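Local atomic coordinates of Myo-inositol phosphohydrolase (Mitsuokella multacida, PDB entry 4WU3), a protein that probably hydrolyses phosphate groups from myo-inositol hexakisphosphate, and is captured here with inositol-(1,3,4,5)-tetrakisphosphate bound. Residues Phe97-Glu103 against Met198-His202; Met390-Phe396 against Trp535-Gln541. The protein carries 2 engineered substitutions. All blocks are in the same frame, centred on the assembly; numbering follows the deposited sequence.

Interaction 1 (Phe97-Glu103 against Met198-His202); sequences FSEKELE and MVKQH
His-202, just past helix 195-201, puts its imidazole against three side chains of helix 99-108: Glu-99, Leu-102 and Glu-103. Its CB is directed at that helix, and CG lies anti to the carbonyl carbon (chi1 -80°), which turns the ring back along its own helix. His-202 ND1 can then donate to Met-198 O one turn earlier, at 3.0 Å and close to the ring plane. At CG and over one face of the ring, displaced toward the rim, sits the methyl CD2 of Leu-102. CD2 of the ring lies alongside the CG methylene of Glu-103. CE1 meets Glu-99, whose OE2 comes to 3.1 Å from His-202 CE1 with the carboxylate plane turned 65° from the ring; the main polar partner of this glutamate is Arg-193, to which OE2 forms a salt bridge. At the tip, His-202 NE2 donates to Glu-103 OE2 at 2.9 Å, a nearly straight bond (167°) that uses the anti lone pair of the carboxylate.

Next to these polar groups the contact is apolar. Leu-102 and Met-198 meet tip to tip, CD2 lying 3.7 Å from SD. The bent methionine chain brings Met-198 CE to the edge of the Phe-97 ring, 4.2 Å from CE1. Ser-98 and Glu-101 close a capping box that starts helix 99-108. The contact joins the helix after strand 91-94 to the helix before strand 205-211, and Phe-97 and Val-199 both touch Asp-118 on strand 116-122.

With a carbonyl on ND1 and a carboxylate on NE2, both ring nitrogens act as donors, which would favour a protonated imidazole pairing with Glu-103.

Interaction 2 (Met390-Phe396 against Trp535-Gln541); sequences MSGSAEF and WLHFHSQ. Engineered in segment 535-541: Ser-540 (natural residue Cys). With 4IP (inositol-(1,3,4,5)-tetrakisphosphate), chain F.
Ser-391, Trp-535 and His-537 meet on one side of two parallel strands, their polar atoms strung in a row. The indole presents its edge, and Trp-535 NE1 donates to Ser-391 OG at 2.9 Å within the ring plane. The same hydroxyl bonds His-537 ND1 at 2.6 Å. At the far edge of that imidazole, NE2 donates to Ser-393 OG, also near the ring plane, and Ser-393 OG passes a bond on to Ala-394 O. Bonds at both nitrogens would fix the rotation of the His-537 ring about CB-CG, with Gly-392 CA over its face. On the reverse side of the strands, Met-390 SD approaches Phe-538 obliquely, a Met-aromatic contact 4.0 Å from CE2.

At the C-terminal end of strand 535-539, His-539 has CG between its backbone N and carbonyl carbon (chi1 84°), which sets the ring so that ND1 can donate in plane to Ser-540 O, while NE2 bonds Glu-493. Phe-396 turns an edge to the face of this ring (planes at 67°), and Glu-395 OE1, salt-bridged to Arg-422, comes to 3.0 Å from His-539 CE1. A leucine at His-539 would probably leave Ser-540 O and Glu-493 without their N-H donors and Phe-396 without its aromatic face.

Beyond it the chain enters the phosphate-binding P-loop of protein tyrosine phosphatases. Engineered Ser-540, cysteine in nature and probably the nucleophile as in that family, lies beside a phosphate of the bound inositol tetrakisphosphate, and Gln-541 N donates to O3P. Strand 535-539 runs between 390-393 and 416-422; helix 398-411 packs on Trp-535 and His-537, and helix 545-558 on Met-390 from the other side.

From the N terminus, the chain leaves strand 91-94, enters helix 99-108 and returns 94 residues later along helix 195-201, where interaction 1 closes its loop. Strand 205-211, at an edge of the first five-stranded mixed sheet, follows directly. Interaction 2 opens well downstream at strand 390-393 and closes after 138 residues at strand 535-539, next to it in the second five-stranded sheet, which has the same strand order. The loops are in series, neither nested nor crossed, and the nearest atoms of interaction 1 and interaction 2 are about 34 Å apart. Interaction 1 thus joins two helices, whereas interaction 2 joins neighbouring strands leading to a ligand pocket.

Interaction 1 (Phe97-Glu103 against Met198-His202)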
ATOM      1  N   PHE A  97      -8.279  -8.253  25.168  1.00  8.98           N
ATOM      2  CA  PHE A  97      -8.686  -9.068  26.304  1.00  8.75           C
ATOM      3  C   PHE A  97      -9.950  -8.529  26.978  1.00  9.60           C
ATOM      4  O   PHE A  97     -10.174  -7.306  27.052  1.00  9.09           O
ATOM      5  CB  PHE A  97      -7.546  -9.155  27.345  1.00  9.10           C
ATOM      6  CG  PHE A  97      -6.827  -7.843  27.595  1.00  9.28           C
ATOM      7  CD1 PHE A  97      -7.426  -6.829  28.326  1.00  9.22           C
ATOM      8  CD2 PHE A  97      -5.541  -7.634  27.104  1.00  9.13           C
ATOM      9  CE1 PHE A  97      -6.769  -5.629  28.546  1.00  9.54           C
ATOM     10  CE2 PHE A  97      -4.872  -6.439  27.333  1.00  9.04           C
ATOM     11  CZ  PHE A  97      -5.489  -5.433  28.051  1.00  9.06           C
ATOM     12  N   SER A  98     -10.781  -9.455  27.460  1.00  9.56           N
ATOM     13  CA  SER A  98     -11.866  -9.120  28.372  1.00  9.41           C
ATOM     14  C   SER A  98     -11.274  -8.805  29.739  1.00  9.95           C
ATOM     15  O   SER A  98     -10.066  -8.945  29.964  1.00  9.10           O
ATOM     16  CB  SER A  98     -12.850 -10.290  28.500  1.00 10.42           C
ATOM     17  OG  SER A  98     -12.336 -11.290  29.364  1.00 10.92           O
ATOM     18  N   GLU A  99     -12.117  -8.384  30.669  1.00 10.43           N
ATOM     19  CA  GLU A  99     -11.631  -8.058  32.006  1.00 11.65           C
ATOM     20  C   GLU A  99     -11.058  -9.288  32.726  1.00 11.94           C
ATOM     21  O   GLU A  99      -9.999  -9.216  33.330  1.00 11.88           O
ATOM     22  CB  GLU A  99     -12.759  -7.451  32.829  1.00 12.59           C
ATOM     23  CG  GLU A  99     -12.300  -6.847  34.134  1.00 14.35           C
ATOM     24  CD  GLU A  99     -13.429  -6.140  34.860  1.00 16.05           C
ATOM     25  OE1 GLU A  99     -14.585  -6.587  34.725  1.00 18.06           O
ATOM     26  OE2 GLU A  99     -13.165  -5.151  35.567  1.00 16.63           O
ATOM     27  N   LYS A 100     -11.761 -10.415  32.672  1.00 13.26           N
ATOM     28  CA  LYS A 100     -11.242 -11.648  33.271  1.00 13.57           C
ATOM     29  C   LYS A 100      -9.950 -12.118  32.597  1.00 13.29           C
ATOM     30  O   LYS A 100      -9.091 -12.731  33.238  1.00 10.78           O
ATOM     31  CB  LYS A 100     -12.289 -12.760  33.228  1.00 14.37           C
ATOM     32  CG  LYS A 100     -13.485 -12.523  34.139  1.00 15.02           C
ATOM     33  CD  LYS A 100     -14.422 -13.722  34.163  1.00 16.16           C
ATOM     34  CE  LYS A 100     -15.749 -13.376  34.821  1.00 17.28           C
ATOM     35  NZ  LYS A 100     -15.545 -12.989  36.234  1.00 18.40           N
ATOM     36  N   GLU A 101      -9.797 -11.843  31.305  1.00 12.95           N
ATOM     37  CA  GLU A 101      -8.547 -12.215  30.630  1.00 11.96           C
ATOM     38  C   GLU A 101      -7.405 -11.313  31.092  1.00 11.36           C
ATOM     39  O   GLU A 101      -6.272 -11.765  31.248  1.00 10.62           O
ATOM     40  CB  GLU A 101      -8.708 -12.189  29.108  1.00 13.11           C
ATOM     41  CG  GLU A 101      -9.633 -13.288  28.593  1.00 13.56           C
ATOM     42  CD  GLU A 101      -9.996 -13.144  27.128  1.00 14.88           C
ATOM     43  OE1 GLU A 101     -10.113 -11.997  26.626  1.00 13.33           O
ATOM     44  OE2 GLU A 101     -10.187 -14.202  26.484  1.00 16.95           O
ATOM     45  N   LEU A 102      -7.699 -10.041  31.339  1.00 10.67           N
ATOM     46  CA  LEU A 102      -6.684  -9.160  31.910  1.00 11.04           C
ATOM     47  C   LEU A 102      -6.274  -9.689  33.285  1.00 12.00           C
ATOM     48  O   LEU A 102      -5.082  -9.753  33.610  1.00 10.92           O
ATOM     49  CB  LEU A 102      -7.176  -7.716  32.019  1.00 10.67           C
ATOM     50  CG  LEU A 102      -6.225  -6.747  32.740  1.00 11.63           C
ATOM     51  CD1 LEU A 102      -4.901  -6.607  32.007  1.00 11.51           C
ATOM     52  CD2 LEU A 102      -6.848  -5.378  32.941  1.00 12.51           C
ATOM     53  N   GLU A 103      -7.263 -10.088  34.082  1.00 13.43           N
ATOM     54  CA  GLU A 103      -6.990 -10.602  35.429  1.00 15.15           C
ATOM     55  C   GLU A 103      -6.070 -11.825  35.353  1.00 14.54           C
ATOM     56  O   GLU A 103      -5.123 -11.948  36.136  1.00 15.32           O
ATOM     57  CB  GLU A 103      -8.295 -10.903  36.168  1.00 17.08           C
ATOM     58  CG  GLU A 103      -8.990  -9.640  36.664  1.00 18.80           C
ATOM     59  CD  GLU A 103     -10.478  -9.824  36.925  1.00 21.87           C
ATOM     60  OE1 GLU A 103     -10.960 -10.977  36.987  1.00 24.51           O
ATOM     61  OE2 GLU A 103     -11.173  -8.799  37.066  1.00 25.47           O
ATOM     62  N   MET A 198     -10.622   0.737  32.758  1.00 14.33           N
ATOM     63  CA  MET A 198     -10.686  -0.637  33.245  1.00 14.41           C
ATOM     64  C   MET A 198      -9.317  -1.059  33.748  1.00 14.49           C
ATOM     65  O   MET A 198      -9.195  -1.670  34.804  1.00 17.55           O
ATOM     66  CB  MET A 198     -11.177  -1.565  32.136  1.00 16.65           C
ATOM     67  CG  MET A 198     -11.624  -2.939  32.606  1.00 18.09           C
ATOM     68  SD  MET A 198     -10.252  -4.085  32.578  1.00 22.97           S
ATOM     69  CE  MET A 198      -9.998  -4.291  30.816  1.00 22.94           C
ATOM     70  N   VAL A 199      -8.273  -0.698  33.016  1.00 14.21           N
ATOM     71  CA  VAL A 199      -6.920  -1.109  33.380  1.00 13.86           C
ATOM     72  C   VAL A 199      -6.458  -0.418  34.660  1.00 14.88           C
ATOM     73  O   VAL A 199      -5.840  -1.034  35.529  1.00 15.25           O
ATOM     74  CB  VAL A 199      -5.919  -0.837  32.228  1.00 14.19           C
ATOM     75  CG1 VAL A 199      -4.486  -0.960  32.712  1.00 14.88           C
ATOM     76  CG2 VAL A 199      -6.155  -1.816  31.090  1.00 14.46           C
ATOM     77  N   LYS A 200      -6.749   0.866  34.778  1.00 15.69           N
ATOM     78  CA  LYS A 200      -6.362   1.597  35.968  1.00 18.32           C
ATOM     79  C   LYS A 200      -7.133   1.152  37.217  1.00 17.95           C
ATOM     80  O   LYS A 200      -6.608   1.206  38.323  1.00 15.50           O
ATOM     81  CB  LYS A 200      -6.543   3.085  35.735  1.00 19.69           C
ATOM     82  CG  LYS A 200      -5.527   3.638  34.765  1.00 20.75           C
ATOM     83  CD  LYS A 200      -5.529   5.146  34.807  1.00 24.38           C
ATOM     84  CE  LYS A 200      -4.375   5.694  34.001  1.00 30.04           C
ATOM     85  NZ  LYS A 200      -4.418   7.180  33.941  1.00 34.52           N
ATOM     86  N   GLN A 201      -8.367   0.697  37.041  1.00 17.98           N
ATOM     87  CA  GLN A 201      -9.142   0.177  38.168  1.00 19.30           C
ATOM     88  C   GLN A 201      -8.547  -1.120  38.685  1.00 18.74           C
ATOM     89  O   GLN A 201      -8.823  -1.533  39.809  1.00 18.70           O
ATOM     90  CB  GLN A 201     -10.608  -0.024  37.782  1.00 18.57           C
ATOM     91  CG  GLN A 201     -11.382   1.275  37.859  1.00 18.99           C
ATOM     92  CD  GLN A 201     -12.729   1.197  37.193  1.00 20.99           C
ATOM     93  OE1 GLN A 201     -13.324   0.123  37.081  1.00 21.57           O
ATOM     94  NE2 GLN A 201     -13.224   2.341  36.739  1.00 22.88           N
ATOM     95  N   HIS A 202      -7.721  -1.757  37.864  1.00 17.21           N
ATOM     96  CA  HIS A 202      -6.996  -2.931  38.309  1.00 17.07           C
ATOM     97  C   HIS A 202      -5.630  -2.572  38.869  1.00 15.79           C
ATOM     98  O   HIS A 202      -4.846  -3.449  39.210  1.00 15.35           O
ATOM     99  CB  HIS A 202      -6.887  -3.947  37.177  1.00 18.18           C
ATOM    100  CG  HIS A 202      -8.128  -4.758  37.002  1.00 19.77           C
ATOM    101  ND1 HIS A 202      -9.251  -4.267  36.374  1.00 21.66           N
ATOM    102  CD2 HIS A 202      -8.445  -6.003  37.424  1.00 21.14           C
ATOM    103  CE1 HIS A 202     -10.197  -5.187  36.389  1.00 22.65           C
ATOM    104  NE2 HIS A 202      -9.734  -6.250  37.021  1.00 24.82           N
TER

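Interaction 2 (Met390-Phe396 against Trp535-Gln541)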
ATOM      1  N   MET A 390     -20.758  43.424  21.668  1.00 13.79           N
ATOM      2  CA  MET A 390     -19.905  42.507  20.932  1.00 12.29           C
ATOM      3  C   MET A 390     -20.123  42.663  19.444  1.00 11.22           C
ATOM      4  O   MET A 390     -21.239  42.910  18.993  1.00 11.63           O
ATOM      5  CB  MET A 390     -20.226  41.074  21.351  1.00 12.63           C
ATOM      6  CG  MET A 390     -19.485  40.014  20.577  1.00 13.13           C
ATOM      7  SD  MET A 390     -19.848  38.374  21.217  1.00 14.02           S
ATOM      8  CE  MET A 390     -21.547  38.194  20.689  1.00 13.93           C
ATOM      9  N   SER A 391     -19.045  42.517  18.682  1.00 11.15           N
ATOM     10  CA  SER A 391     -19.125  42.514  17.237  1.00  9.61           C
ATOM     11  C   SER A 391     -18.162  41.472  16.693  1.00 10.40           C
ATOM     12  O   SER A 391     -17.325  40.943  17.436  1.00 11.63           O
ATOM     13  CB  SER A 391     -18.803  43.901  16.690  1.00 10.09           C
ATOM     14  OG  SER A 391     -17.560  44.368  17.185  1.00  9.13           O
ATOM     15  N   GLY A 392     -18.302  41.152  15.409  1.00 10.05           N
ATOM     16  CA  GLY A 392     -17.386  40.240  14.733  1.00 10.46           C
ATOM     17  C   GLY A 392     -17.215  40.568  13.254  1.00  9.93           C
ATOM     18  O   GLY A 392     -18.018  41.284  12.670  1.00 11.38           O
ATOM     19  N   SER A 393     -16.159  40.053  12.644  1.00  9.20           N
ATOM     20  CA  SER A 393     -15.998  40.172  11.210  1.00  9.48           C
ATOM     21  C   SER A 393     -14.836  39.337  10.720  1.00 10.11           C
ATOM     22  O   SER A 393     -14.087  38.753  11.503  1.00  9.47           O
ATOM     23  CB  SER A 393     -15.740  41.629  10.821  1.00 10.13           C
ATOM     24  OG  SER A 393     -14.445  42.051  11.241  1.00  9.46           O
ATOM     25  N   ALA A 394     -14.686  39.318   9.404  1.00 10.44           N
ATOM     26  CA  ALA A 394     -13.486  38.811   8.769  1.00 11.23           C
ATOM     27  C   ALA A 394     -12.304  39.705   9.106  1.00 12.05           C
ATOM     28  O   ALA A 394     -12.460  40.743   9.746  1.00 13.02           O
ATOM     29  CB  ALA A 394     -13.679  38.754   7.261  1.00 11.60           C
ATOM     30  N   GLU A 395     -11.116  39.294   8.682  1.00 11.24           N
ATOM     31  CA  GLU A 395      -9.942  40.130   8.837  1.00 11.68           C
ATOM     32  C   GLU A 395     -10.176  41.472   8.150  1.00 10.48           C
ATOM     33  O   GLU A 395     -10.993  41.573   7.236  1.00 10.03           O
ATOM     34  CB  GLU A 395      -8.719  39.443   8.242  1.00 12.40           C
ATOM     35  CG  GLU A 395      -7.430  40.205   8.470  1.00 13.47           C
ATOM     36  CD  GLU A 395      -7.033  40.234   9.926  1.00 15.75           C
ATOM     37  OE1 GLU A 395      -6.414  39.273  10.415  1.00 15.28           O
ATOM     38  OE2 GLU A 395      -7.341  41.227  10.597  1.00 21.05           O
ATOM     39  N   PHE A 396      -9.457  42.498   8.595  1.00 10.82           N
ATOM     40  CA  PHE A 396      -9.614  43.854   8.054  1.00 10.00           C
ATOM     41  C   PHE A 396      -8.290  44.450   7.573  1.00 11.02           C
ATOM     42  O   PHE A 396      -7.257  44.352   8.245  1.00 10.18           O
ATOM     43  CB  PHE A 396     -10.242  44.797   9.098  1.00  9.68           C
ATOM     44  CG  PHE A 396      -9.615  44.706  10.466  1.00  8.69           C
ATOM     45  CD1 PHE A 396      -8.417  45.340  10.738  1.00  9.04           C
ATOM     46  CD2 PHE A 396     -10.227  43.979  11.476  1.00  9.36           C
ATOM     47  CE1 PHE A 396      -7.834  45.251  11.991  1.00  8.76           C
ATOM     48  CE2 PHE A 396      -9.659  43.886  12.738  1.00  8.77           C
ATOM     49  CZ  PHE A 396      -8.460  44.529  12.996  1.00  8.99           C
ATOM     50  N   TRP A 535     -16.084  46.616  25.055  1.00 13.82           N
ATOM     51  CA  TRP A 535     -16.687  46.115  23.828  1.00 12.06           C
ATOM     52  C   TRP A 535     -15.692  45.193  23.135  1.00 12.15           C
ATOM     53  O   TRP A 535     -14.551  45.581  22.898  1.00 11.04           O
ATOM     54  CB  TRP A 535     -17.032  47.277  22.915  1.00 12.10           C
ATOM     55  CG  TRP A 535     -17.635  46.869  21.621  1.00 11.84           C
ATOM     56  CD1 TRP A 535     -17.027  46.187  20.617  1.00 11.42           C
ATOM     57  CD2 TRP A 535     -18.967  47.135  21.181  1.00 12.56           C
ATOM     58  NE1 TRP A 535     -17.897  46.011  19.575  1.00 12.82           N
ATOM     59  CE2 TRP A 535     -19.097  46.581  19.896  1.00 12.17           C
ATOM     60  CE3 TRP A 535     -20.066  47.781  21.751  1.00 13.53           C
ATOM     61  CZ2 TRP A 535     -20.275  46.658  19.163  1.00 12.96           C
ATOM     62  CZ3 TRP A 535     -21.247  47.848  21.025  1.00 13.95           C
ATOM     63  CH2 TRP A 535     -21.339  47.287  19.746  1.00 14.13           C
ATOM     64  N   LEU A 536     -16.116  43.971  22.826  1.00 11.31           N
ATOM     65  CA  LEU A 536     -15.233  42.998  22.195  1.00 11.89           C
ATOM     66  C   LEU A 536     -15.569  42.789  20.740  1.00 11.97           C
ATOM     67  O   LEU A 536     -16.685  42.389  20.406  1.00 11.50           O
ATOM     68  CB  LEU A 536     -15.338  41.652  22.895  1.00 12.62           C
ATOM     69  CG  LEU A 536     -14.971  41.645  24.368  1.00 12.75           C
ATOM     70  CD1 LEU A 536     -15.139  40.240  24.923  1.00 12.92           C
ATOM     71  CD2 LEU A 536     -13.561  42.158  24.580  1.00 12.38           C
ATOM     72  N   HIS A 537     -14.595  43.054  19.872  1.00 12.85           N
ATOM     73  CA  HIS A 537     -14.751  42.770  18.450  1.00 11.75           C
ATOM     74  C   HIS A 537     -13.899  41.581  18.036  1.00 12.01           C
ATOM     75  O   HIS A 537     -12.684  41.679  17.959  1.00 11.96           O
ATOM     76  CB  HIS A 537     -14.370  43.967  17.594  1.00 12.14           C
ATOM     77  CG  HIS A 537     -14.491  43.697  16.129  1.00 12.16           C
ATOM     78  ND1 HIS A 537     -15.656  43.915  15.428  1.00 12.63           N
ATOM     79  CD2 HIS A 537     -13.610  43.182  15.243  1.00 12.10           C
ATOM     80  CE1 HIS A 537     -15.482  43.567  14.168  1.00 11.83           C
ATOM     81  NE2 HIS A 537     -14.247  43.124  14.028  1.00 12.38           N
ATOM     82  N   PHE A 538     -14.546  40.453  17.770  1.00 11.41           N
ATOM     83  CA  PHE A 538     -13.834  39.259  17.380  1.00 10.28           C
ATOM     84  C   PHE A 538     -13.636  39.202  15.881  1.00 10.72           C
ATOM     85  O   PHE A 538     -14.554  39.488  15.108  1.00  9.85           O
ATOM     86  CB  PHE A 538     -14.600  38.023  17.811  1.00 10.15           C
ATOM     87  CG  PHE A 538     -14.695  37.862  19.285  1.00 10.15           C
ATOM     88  CD1 PHE A 538     -13.704  37.221  19.986  1.00 10.32           C
ATOM     89  CD2 PHE A 538     -15.791  38.350  19.969  1.00 10.91           C
ATOM     90  CE1 PHE A 538     -13.801  37.067  21.359  1.00 11.75           C
ATOM     91  CE2 PHE A 538     -15.887  38.213  21.338  1.00 11.09           C
ATOM     92  CZ  PHE A 538     -14.892  37.564  22.033  1.00 10.63           C
ATOM     93  N   HIS A 539     -12.435  38.813  15.472  1.00 10.95           N
ATOM     94  CA  HIS A 539     -12.187  38.514  14.063  1.00 11.10           C
ATOM     95  C   HIS A 539     -11.292  37.294  13.946  1.00 11.28           C
ATOM     96  O   HIS A 539     -10.521  36.969  14.847  1.00 10.22           O
ATOM     97  CB  HIS A 539     -11.574  39.719  13.311  1.00 10.81           C
ATOM     98  CG  HIS A 539     -10.086  39.827  13.438  1.00 11.10           C
ATOM     99  ND1 HIS A 539      -9.215  39.082  12.672  1.00 12.34           N
ATOM    100  CD2 HIS A 539      -9.318  40.581  14.254  1.00 10.99           C
ATOM    101  CE1 HIS A 539      -7.974  39.368  13.019  1.00 12.76           C
ATOM    102  NE2 HIS A 539      -8.009  40.275  13.976  1.00 11.98           N
ATOM    103  N   SER A 540     -11.419  36.606  12.827  1.00 12.27           N
ATOM    104  CA  SER A 540     -10.483  35.563  12.475  1.00 12.93           C
ATOM    105  C   SER A 540     -10.136  35.832  11.020  1.00 15.08           C
ATOM    106  O   SER A 540      -9.879  36.983  10.668  1.00 17.55           O
ATOM    107  CB  SER A 540     -11.098  34.185  12.710  1.00 12.63           C
ATOM    108  OG  SER A 540     -12.476  34.208  12.399  1.00 11.68           O
ATOM    109  N   GLN A 541     -10.118  34.812  10.170  1.00 16.37           N
ATOM    110  CA  GLN A 541      -9.771  35.026   8.762  1.00 18.74           C
ATOM    111  C   GLN A 541     -11.012  35.480   8.027  1.00 16.17           C
ATOM    112  O   GLN A 541     -11.004  36.515   7.374  1.00 16.93           O
ATOM    113  CB  GLN A 541      -9.200  33.748   8.115  1.00 18.60           C
ATOM    114  CG  GLN A 541      -8.428  33.977   6.817  1.00 17.85           C
ATOM    115  CD  GLN A 541      -9.312  34.177   5.593  1.00 17.69           C
ATOM    116  OE1 GLN A 541     -10.427  33.674   5.527  1.00 21.22           O
ATOM    117  NE2 GLN A 541      -8.799  34.897   4.607  1.00 18.70           N
TER
HETATM  118  C1  4IP F 702     -12.968  29.825   8.380  1.00 39.44           C
HETATM  119  O1  4IP F 702     -13.430  30.896   9.203  1.00 28.87           O
HETATM  120  C2  4IP F 702     -12.099  30.367   7.254  1.00 44.96           C
HETATM  121  O2  4IP F 702     -12.823  31.350   6.526  1.00 47.40           O
HETATM  122  C3  4IP F 702     -11.693  29.269   6.279  1.00 50.30           C
HETATM  123  O3  4IP F 702     -10.911  29.831   5.222  1.00 63.15           O
HETATM  124  C4  4IP F 702     -12.907  28.550   5.698  1.00 48.35           C
HETATM  125  O4  4IP F 702     -12.457  27.472   4.869  1.00 51.77           O
HETATM  126  C5  4IP F 702     -13.783  28.007   6.821  1.00 49.28           C
HETATM  127  O5  4IP F 702     -14.951  27.380   6.285  1.00 54.25           O
HETATM  128  C6  4IP F 702     -14.186  29.107   7.801  1.00 44.98           C
HETATM  129  O6  4IP F 702     -14.968  28.561   8.866  1.00 41.56           O
HETATM  130  P1  4IP F 702     -12.551  31.522  10.394  1.00 21.08           P
HETATM  131  O1P 4IP F 702     -12.541  30.453  11.452  1.00 17.16           O
HETATM  132  O2P 4IP F 702     -13.316  32.770  10.751  1.00 20.97           O
HETATM  133  O3P 4IP F 702     -11.212  31.810   9.763  1.00 23.13           O
HETATM  134  P3  4IP F 702      -9.430  29.267   4.920  1.00 64.27           P
HETATM  135  O4P 4IP F 702      -9.586  27.766   5.005  1.00 79.37           O
HETATM  136  O5P 4IP F 702      -8.577  29.881   6.006  1.00 65.22           O
HETATM  137  O6P 4IP F 702      -9.117  29.754   3.527  1.00 71.57           O
HETATM  138  P4  4IP F 702     -12.981  27.268   3.354  1.00 55.79           P
HETATM  139  O7P 4IP F 702     -12.834  28.625   2.708  1.00 53.50           O
HETATM  140  O8P 4IP F 702     -12.030  26.232   2.809  1.00 57.45           O
HETATM  141  O9P 4IP F 702     -14.413  26.802   3.532  1.00 50.09           O
HETATM  142  P5  4IP F 702     -15.542  26.049   6.985  1.00 59.33           P
HETATM  143  OPF 4IP F 702     -14.343  25.356   7.614  1.00 44.56           O
HETATM  144  OPG 4IP F 702     -16.159  25.304   5.820  1.00 75.69           O
HETATM  145  OPH 4IP F 702     -16.537  26.572   7.995  1.00 61.28           O